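Ribonucleoside-diphosphate reductase (Pseudomonas aeruginosa, PDB 5IM3) probably makes the precursors of DNA by reducing ribonucleoside diphosphates to deoxyribonucleotides, and binds dATP as an allosteric enzyme with ATP cones. Local coordinates at residues E855-Q867 with V890-T902. Residues are numbered along the deposited sequence; the frame is centred on the assembly and turned at random.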
ATOM      1  N   GLU A 855      27.262  12.286  -5.211  1.00 62.27           N
ATOM      2  CA  GLU A 855      27.106  11.485  -4.009  1.00 63.36           C
ATOM      3  C   GLU A 855      27.365  12.336  -2.773  1.00 61.27           C
ATOM      4  O   GLU A 855      28.275  13.172  -2.750  1.00 60.43           O
ATOM      5  CB  GLU A 855      28.048  10.285  -4.040  1.00 66.95           C
ATOM      6  CG  GLU A 855      27.762   9.319  -5.174  1.00 69.31           C
ATOM      7  CD  GLU A 855      28.612   8.074  -5.092  1.00 74.45           C
ATOM      8  OE1 GLU A 855      28.589   7.417  -4.029  1.00 77.06           O
ATOM      9  OE2 GLU A 855      29.308   7.754  -6.080  1.00 76.10           O
ATOM     10  N   THR A 856      26.550  12.118  -1.742  1.00 57.38           N
ATOM     11  CA  THR A 856      26.596  12.966  -0.556  1.00 52.61           C
ATOM     12  C   THR A 856      27.954  12.909   0.129  1.00 52.72           C
ATOM     13  O   THR A 856      28.372  13.887   0.758  1.00 52.88           O
ATOM     14  CB  THR A 856      25.487  12.548   0.411  1.00 54.37           C
ATOM     15  OG1 THR A 856      24.244  12.471  -0.299  1.00 56.21           O
ATOM     16  CG2 THR A 856      25.346  13.549   1.548  1.00 51.14           C
ATOM     17  N   ARG A 857      28.659  11.783   0.013  1.00 59.52           N
ATOM     18  CA  ARG A 857      29.943  11.636   0.694  1.00 61.67           C
ATOM     19  C   ARG A 857      30.956  12.685   0.245  1.00 63.41           C
ATOM     20  O   ARG A 857      31.818  13.087   1.034  1.00 65.19           O
ATOM     21  CB  ARG A 857      30.498  10.229   0.468  1.00 66.46           C
ATOM     22  CG  ARG A 857      30.543   9.786  -0.987  1.00 66.04           C
ATOM     23  CD  ARG A 857      31.093   8.373  -1.097  1.00 70.89           C
ATOM     24  NE  ARG A 857      30.925   7.807  -2.434  1.00 72.55           N
ATOM     25  CZ  ARG A 857      31.861   7.797  -3.380  1.00 75.57           C
ATOM     26  NH1 ARG A 857      33.061   8.320  -3.156  1.00 77.32           N
ATOM     27  NH2 ARG A 857      31.599   7.254  -4.561  1.00 77.84           N
ATOM     28  N   TRP A 858      30.882  13.134  -1.011  1.00 61.31           N
ATOM     29  CA  TRP A 858      31.795  14.180  -1.464  1.00 59.54           C
ATOM     30  C   TRP A 858      31.531  15.494  -0.739  1.00 55.84           C
ATOM     31  O   TRP A 858      32.470  16.196  -0.350  1.00 54.79           O
ATOM     32  CB  TRP A 858      31.673  14.375  -2.976  1.00 56.92           C
ATOM     33  CG  TRP A 858      32.024  13.165  -3.778  1.00 60.31           C
ATOM     34  CD1 TRP A 858      31.164  12.371  -4.476  1.00 59.00           C
ATOM     35  CD2 TRP A 858      33.333  12.610  -3.976  1.00 61.43           C
ATOM     36  NE1 TRP A 858      31.852  11.356  -5.091  1.00 61.79           N
ATOM     37  CE2 TRP A 858      33.185  11.479  -4.799  1.00 62.58           C
ATOM     38  CE3 TRP A 858      34.612  12.960  -3.533  1.00 62.35           C
ATOM     39  CZ2 TRP A 858      34.267  10.694  -5.192  1.00 67.42           C
ATOM     40  CZ3 TRP A 858      35.686  12.176  -3.921  1.00 65.91           C
ATOM     41  CH2 TRP A 858      35.506  11.058  -4.745  1.00 68.16           C
ATOM     42  N   ILE A 859      30.256  15.843  -0.549  1.00 58.11           N
ATOM     43  CA  ILE A 859      29.909  17.103   0.102  1.00 56.89           C
ATOM     44  C   ILE A 859      30.301  17.068   1.574  1.00 58.38           C
ATOM     45  O   ILE A 859      30.729  18.082   2.141  1.00 58.35           O
ATOM     46  CB  ILE A 859      28.407  17.394  -0.076  1.00 56.21           C
ATOM     47  CG1 ILE A 859      28.001  17.286  -1.550  1.00 57.68           C
ATOM     48  CG2 ILE A 859      28.056  18.775   0.460  1.00 54.65           C
ATOM     49  CD1 ILE A 859      28.766  18.203  -2.471  1.00 57.00           C
ATOM     50  N   VAL A 860      30.151  15.910   2.220  1.00 55.24           N
ATOM     51  CA  VAL A 860      30.505  15.790   3.630  1.00 55.99           C
ATOM     52  C   VAL A 860      32.017  15.853   3.807  1.00 58.83           C
ATOM     53  O   VAL A 860      32.527  16.594   4.656  1.00 56.75           O
ATOM     54  CB  VAL A 860      29.922  14.491   4.214  1.00 56.32           C
ATOM     55  CG1 VAL A 860      30.441  14.253   5.628  1.00 56.25           C
ATOM     56  CG2 VAL A 860      28.403  14.545   4.203  1.00 53.90           C
ATOM     57  N   GLU A 861      32.755  15.066   3.019  1.00 63.38           N
ATOM     58  CA  GLU A 861      34.209  15.041   3.149  1.00 67.13           C
ATOM     59  C   GLU A 861      34.815  16.405   2.849  1.00 65.30           C
ATOM     60  O   GLU A 861      35.781  16.821   3.498  1.00 66.06           O
ATOM     61  CB  GLU A 861      34.804  13.980   2.224  1.00 73.34           C
ATOM     62  CG  GLU A 861      35.070  12.646   2.901  1.00 78.06           C
ATOM     63  CD  GLU A 861      36.151  12.740   3.961  1.00 81.96           C
ATOM     64  OE1 GLU A 861      36.902  13.739   3.960  1.00 82.26           O
ATOM     65  OE2 GLU A 861      36.243  11.818   4.799  1.00 85.35           O
ATOM     66  N   ALA A 862      34.267  17.110   1.858  1.00 57.20           N
ATOM     67  CA  ALA A 862      34.738  18.458   1.563  1.00 55.81           C
ATOM     68  C   ALA A 862      34.492  19.385   2.745  1.00 55.40           C
ATOM     69  O   ALA A 862      35.382  20.136   3.160  1.00 56.86           O
ATOM     70  CB  ALA A 862      34.044  18.990   0.310  1.00 55.01           C
ATOM     71  N   ALA A 863      33.279  19.344   3.302  1.00 54.52           N
ATOM     72  CA  ALA A 863      32.973  20.168   4.463  1.00 51.50           C
ATOM     73  C   ALA A 863      33.851  19.785   5.647  1.00 52.08           C
ATOM     74  O   ALA A 863      34.276  20.651   6.419  1.00 53.77           O
ATOM     75  CB  ALA A 863      31.495  20.039   4.820  1.00 49.97           C
ATOM     76  N   SER A 864      34.149  18.490   5.795  1.00 50.87           N
ATOM     77  CA  SER A 864      34.998  18.042   6.897  1.00 51.38           C
ATOM     78  C   SER A 864      36.370  18.701   6.848  1.00 53.60           C
ATOM     79  O   SER A 864      36.916  19.095   7.884  1.00 52.68           O
ATOM     80  CB  SER A 864      35.142  16.521   6.866  1.00 49.91           C
ATOM     81  OG  SER A 864      36.045  16.078   7.865  1.00 50.93           O
ATOM     82  N   ARG A 865      36.953  18.820   5.655  1.00 55.75           N
ATOM     83  CA  ARG A 865      38.290  19.390   5.556  1.00 60.36           C
ATOM     84  C   ARG A 865      38.272  20.908   5.647  1.00 59.52           C
ATOM     85  O   ARG A 865      39.245  21.505   6.122  1.00 60.55           O
ATOM     86  CB  ARG A 865      38.959  18.947   4.258  1.00 64.70           C
ATOM     87  CG  ARG A 865      39.538  17.550   4.342  1.00 67.03           C
ATOM     88  CD  ARG A 865      39.360  16.843   3.035  1.00 68.87           C
ATOM     89  NE  ARG A 865      39.833  15.464   3.066  1.00 72.93           N
ATOM     90  CZ  ARG A 865      41.085  15.094   2.820  1.00 75.58           C
ATOM     91  NH1 ARG A 865      42.013  16.000   2.541  1.00 75.77           N
ATOM     92  NH2 ARG A 865      41.413  13.809   2.865  1.00 78.49           N
ATOM     93  N   ARG A 866      37.193  21.550   5.200  1.00 60.39           N
ATOM     94  CA  ARG A 866      37.066  22.985   5.419  1.00 61.61           C
ATOM     95  C   ARG A 866      36.946  23.292   6.906  1.00 59.04           C
ATOM     96  O   ARG A 866      37.514  24.276   7.392  1.00 58.74           O
ATOM     97  CB  ARG A 866      35.861  23.533   4.653  1.00 60.18           C
ATOM     98  CG  ARG A 866      36.096  23.667   3.156  1.00 63.16           C
ATOM     99  CD  ARG A 866      34.934  24.369   2.470  1.00 62.14           C
ATOM    100  NE  ARG A 866      33.717  23.564   2.534  1.00 64.98           N
ATOM    101  CZ  ARG A 866      33.300  22.745   1.573  1.00 64.93           C
ATOM    102  NH1 ARG A 866      33.989  22.617   0.445  1.00 67.82           N
ATOM    103  NH2 ARG A 866      32.183  22.052   1.740  1.00 64.12           N
ATOM    104  N   GLN A 867      36.234  22.437   7.645  1.00 56.00           N
ATOM    105  CA  GLN A 867      36.015  22.660   9.069  1.00 55.83           C
ATOM    106  C   GLN A 867      37.297  22.558   9.885  1.00 56.59           C
ATOM    107  O   GLN A 867      37.317  22.997  11.038  1.00 57.61           O
ATOM    108  CB  GLN A 867      34.987  21.655   9.599  1.00 54.53           C
ATOM    109  CG  GLN A 867      34.478  21.954  11.005  1.00 54.05           C
ATOM    110  CD  GLN A 867      33.911  23.354  11.138  1.00 52.70           C
ATOM    111  OE1 GLN A 867      32.817  23.641  10.657  1.00 50.61           O
ATOM    112  NE2 GLN A 867      34.661  24.237  11.791  1.00 54.35           N
ATOM    113  N   VAL A 890      23.674   6.267   7.350  1.00 63.88           N
ATOM    114  CA  VAL A 890      25.081   6.271   6.955  1.00 65.28           C
ATOM    115  C   VAL A 890      25.570   7.688   6.698  1.00 64.21           C
ATOM    116  O   VAL A 890      26.730   8.013   6.980  1.00 66.27           O
ATOM    117  CB  VAL A 890      25.293   5.366   5.720  1.00 70.81           C
ATOM    118  CG1 VAL A 890      24.443   5.833   4.551  1.00 69.55           C
ATOM    119  CG2 VAL A 890      26.763   5.326   5.316  1.00 71.41           C
ATOM    120  N   THR A 891      24.706   8.557   6.171  1.00 60.37           N
ATOM    121  CA  THR A 891      25.127   9.920   5.862  1.00 55.11           C
ATOM    122  C   THR A 891      25.427  10.708   7.131  1.00 56.15           C
ATOM    123  O   THR A 891      26.511  11.289   7.270  1.00 56.24           O
ATOM    124  CB  THR A 891      24.050  10.628   5.039  1.00 54.15           C
ATOM    125  OG1 THR A 891      23.935   9.997   3.760  1.00 56.34           O
ATOM    126  CG2 THR A 891      24.393  12.107   4.846  1.00 52.96           C
ATOM    127  N   TYR A 892      24.476  10.759   8.064  1.00 55.68           N
ATOM    128  CA  TYR A 892      24.655  11.601   9.240  1.00 54.67           C
ATOM    129  C   TYR A 892      25.536  10.954  10.302  1.00 54.57           C
ATOM    130  O   TYR A 892      26.050  11.663  11.174  1.00 54.79           O
ATOM    131  CB  TYR A 892      23.289  11.988   9.806  1.00 53.22           C
ATOM    132  CG  TYR A 892      22.569  12.949   8.887  1.00 52.37           C
ATOM    133  CD1 TYR A 892      22.893  14.301   8.877  1.00 50.24           C
ATOM    134  CD2 TYR A 892      21.598  12.503   8.001  1.00 53.58           C
ATOM    135  CE1 TYR A 892      22.255  15.184   8.027  1.00 51.49           C
ATOM    136  CE2 TYR A 892      20.953  13.379   7.144  1.00 52.53           C
ATOM    137  CZ  TYR A 892      21.285  14.716   7.158  1.00 53.51           C
ATOM    138  OH  TYR A 892      20.645  15.592   6.306  1.00 53.09           O
ATOM    139  N   ARG A 893      25.735   9.635  10.243  1.00 57.43           N
ATOM    140  CA  ARG A 893      26.848   9.034  10.971  1.00 59.51           C
ATOM    141  C   ARG A 893      28.178   9.532  10.421  1.00 60.91           C
ATOM    142  O   ARG A 893      29.086   9.882  11.185  1.00 60.38           O
ATOM    143  CB  ARG A 893      26.792   7.508  10.879  1.00 61.29           C
ATOM    144  CG  ARG A 893      25.726   6.846  11.732  1.00 61.90           C
ATOM    145  CD  ARG A 893      26.012   5.360  11.890  1.00 63.89           C
ATOM    146  NE  ARG A 893      24.877   4.635  12.457  1.00 64.29           N
ATOM    147  CZ  ARG A 893      24.976   3.498  13.139  1.00 67.80           C
ATOM    148  NH1 ARG A 893      26.164   2.947  13.359  1.00 70.00           N
ATOM    149  NH2 ARG A 893      23.884   2.915  13.616  1.00 68.28           N
ATOM    150  N   MET A 894      28.310   9.564   9.093  1.00 63.04           N
ATOM    151  CA  MET A 894      29.545  10.028   8.470  1.00 62.09           C
ATOM    152  C   MET A 894      29.819  11.487   8.812  1.00 58.49           C
ATOM    153  O   MET A 894      30.962  11.859   9.102  1.00 58.57           O
ATOM    154  CB  MET A 894      29.461   9.836   6.954  1.00 64.17           C
ATOM    155  CG  MET A 894      30.662  10.354   6.175  1.00 66.75           C
ATOM    156  SD  MET A 894      30.408  10.279   4.388  1.00 70.60           S
ATOM    157  CE  MET A 894      31.983  10.900   3.805  1.00 71.00           C
ATOM    158  N   ALA A 895      28.784  12.328   8.773  1.00 51.49           N
ATOM    159  CA  ALA A 895      28.959  13.737   9.112  1.00 50.36           C
ATOM    160  C   ALA A 895      29.543  13.897  10.510  1.00 49.72           C
ATOM    161  O   ALA A 895      30.457  14.704  10.724  1.00 48.17           O
ATOM    162  CB  ALA A 895      27.623  14.471   9.007  1.00 48.11           C
ATOM    163  N   TRP A 896      29.023  13.138  11.474  1.00 49.76           N
ATOM    164  CA  TRP A 896      29.565  13.172  12.829  1.00 51.42           C
ATOM    165  C   TRP A 896      30.954  12.545  12.874  1.00 53.40           C
ATOM    166  O   TRP A 896      31.877  13.091  13.489  1.00 53.63           O
ATOM    167  CB  TRP A 896      28.607  12.448  13.776  1.00 50.90           C
ATOM    168  CG  TRP A 896      29.065  12.393  15.197  1.00 48.93           C
ATOM    169  CD1 TRP A 896      29.130  13.431  16.079  1.00 47.32           C
ATOM    170  CD2 TRP A 896      29.503  11.232  15.907  1.00 52.66           C
ATOM    171  NE1 TRP A 896      29.591  12.989  17.296  1.00 49.97           N
ATOM    172  CE2 TRP A 896      29.826  11.642  17.216  1.00 51.54           C
ATOM    173  CE3 TRP A 896      29.656   9.885  15.564  1.00 52.99           C
ATOM    174  CZ2 TRP A 896      30.296  10.755  18.180  1.00 52.11           C
ATOM    175  CZ3 TRP A 896      30.122   9.010  16.520  1.00 55.95           C
ATOM    176  CH2 TRP A 896      30.431   9.446  17.816  1.00 56.47           C
ATOM    177  N   PHE A 897      31.119  11.397  12.220  1.00 58.45           N
ATOM    178  CA  PHE A 897      32.399  10.696  12.237  1.00 61.45           C
ATOM    179  C   PHE A 897      33.519  11.548  11.646  1.00 61.85           C
ATOM    180  O   PHE A 897      34.691  11.355  11.991  1.00 63.38           O
ATOM    181  CB  PHE A 897      32.261   9.373  11.478  1.00 61.14           C
ATOM    182  CG  PHE A 897      33.429   8.445  11.641  1.00 64.30           C
ATOM    183  CD1 PHE A 897      33.657   7.798  12.845  1.00 65.22           C
ATOM    184  CD2 PHE A 897      34.287   8.199  10.582  1.00 66.05           C
ATOM    185  CE1 PHE A 897      34.728   6.938  12.993  1.00 67.95           C
ATOM    186  CE2 PHE A 897      35.357   7.340  10.726  1.00 68.79           C
ATOM    187  CZ  PHE A 897      35.578   6.710  11.932  1.00 70.32           C
ATOM    188  N   ARG A 898      33.185  12.495  10.768  1.00 63.55           N
ATOM    189  CA  ARG A 898      34.180  13.315  10.084  1.00 64.22           C
ATOM    190  C   ARG A 898      34.388  14.670  10.748  1.00 62.32           C
ATOM    191  O   ARG A 898      34.979  15.568  10.140  1.00 61.45           O
ATOM    192  CB  ARG A 898      33.790  13.505   8.617  1.00 62.55           C
ATOM    193  CG  ARG A 898      33.818  12.231   7.794  1.00 64.54           C
ATOM    194  CD  ARG A 898      35.234  11.688   7.681  1.00 69.65           C
ATOM    195  NE  ARG A 898      35.283  10.374   7.055  1.00 72.59           N
ATOM    196  CZ  ARG A 898      36.390   9.650   6.941  1.00 76.12           C
ATOM    197  NH1 ARG A 898      37.542  10.117   7.404  1.00 77.25           N
ATOM    198  NH2 ARG A 898      36.346   8.458   6.362  1.00 79.26           N
ATOM    199  N   GLY A 899      33.915  14.838  11.979  1.00 55.49           N
ATOM    200  CA  GLY A 899      34.219  16.036  12.731  1.00 55.27           C
ATOM    201  C   GLY A 899      33.440  17.266  12.333  1.00 52.87           C
ATOM    202  O   GLY A 899      33.879  18.381  12.628  1.00 53.90           O
ATOM    203  N   LEU A 900      32.297  17.108  11.677  1.00 48.45           N
ATOM    204  CA  LEU A 900      31.477  18.264  11.346  1.00 48.99           C
ATOM    205  C   LEU A 900      30.782  18.795  12.593  1.00 48.11           C
ATOM    206  O   LEU A 900      30.403  18.035  13.491  1.00 46.51           O
ATOM    207  CB  LEU A 900      30.444  17.905  10.278  1.00 49.80           C
ATOM    208  CG  LEU A 900      30.970  17.682   8.856  1.00 53.11           C
ATOM    209  CD1 LEU A 900      29.821  17.305   7.941  1.00 53.33           C
ATOM    210  CD2 LEU A 900      31.692  18.914   8.320  1.00 52.95           C
ATOM    211  N   LYS A 901      30.631  20.116  12.651  1.00 47.60           N
ATOM    212  CA  LYS A 901      29.950  20.755  13.767  1.00 47.80           C
ATOM    213  C   LYS A 901      28.450  20.863  13.550  1.00 48.32           C
ATOM    214  O   LYS A 901      27.685  20.761  14.515  1.00 48.81           O
ATOM    215  CB  LYS A 901      30.528  22.155  14.006  1.00 46.72           C
ATOM    216  CG  LYS A 901      32.004  22.168  14.361  1.00 48.32           C
ATOM    217  CD  LYS A 901      32.467  23.567  14.722  1.00 50.49           C
ATOM    218  CE  LYS A 901      33.944  23.595  15.074  1.00 51.61           C
ATOM    219  NZ  LYS A 901      34.388  24.968  15.415  1.00 52.81           N
ATOM    220  N   THR A 902      28.007  21.061  12.310  1.00 49.67           N
ATOM    221  CA  THR A 902      26.599  21.301  12.034  1.00 48.89           C
ATOM    222  C   THR A 902      26.209  20.672  10.706  1.00 47.52           C
ATOM    223  O   THR A 902      27.044  20.461   9.821  1.00 48.56           O
ATOM    224  CB  THR A 902      26.284  22.802  11.989  1.00 47.05           C
ATOM    225  OG1 THR A 902      27.183  23.448  11.077  1.00 47.48           O
ATOM    226  CG2 THR A 902      26.418  23.431  13.369  1.00 47.90           C
TER
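Met894, with CG trans to its backbone N (chi1 177°) and the rest of its chain extended, reaches straight across to helix 856-866, whereas Arg898 bends at chi2 and turns one face of its guanidinium to the Glu861 carboxylate. The methionine methyl CE ends 3.7 Å from Glu861 CG and 3.5 Å from the carbonyl oxygen of Arg857, while its sulfur passes alongside Arg857 CB. Further down the interface, Val860 sends its CG1 branch against the second helix, 3.8 Å from Ala895 CA, and the same methyl meets Leu900 CD1 at 3.9 Å. Leu900 in turn rests its other methyl, CD2, on the backbone of the first helix, 3.5 Å from Ser864 N, and also touches Ala863 CB.

The two helices run nearly parallel, their short segments 15° apart, and helix 885-897 ends in a Schellman motif with Gly899 as its C-prime residue. This turn sets the carbonyl of Arg898 before Ser864, whose OG donates a hydrogen bond of 2.6 Å to Arg898 O, arriving in the carbonyl plane on a lone pair. Beyond it, the Gln867 amide lies across the aliphatic chain of Lys901, NE2 being 3.4 Å from CE; both nitrogen ends are bound by the carbonyl oxygen of Gln872.

Glu861 OE2 sits over one face of the Arg898 guanidinium, 2.8 Å from NE, with the two flat groups inclined at 63°. No N-H points at this oxygen, and OE1 lies at the edge of the Arg865 guanidinium, in its plane, in a longer salt bridge to NE. Within the barrel domain, the pair exemplifies near-parallel helix packing with divided labour: an apolar seam fills the interface, the Ser864 bond supplies direction at a helix end, and Glu861 probably balances two arginines by charge.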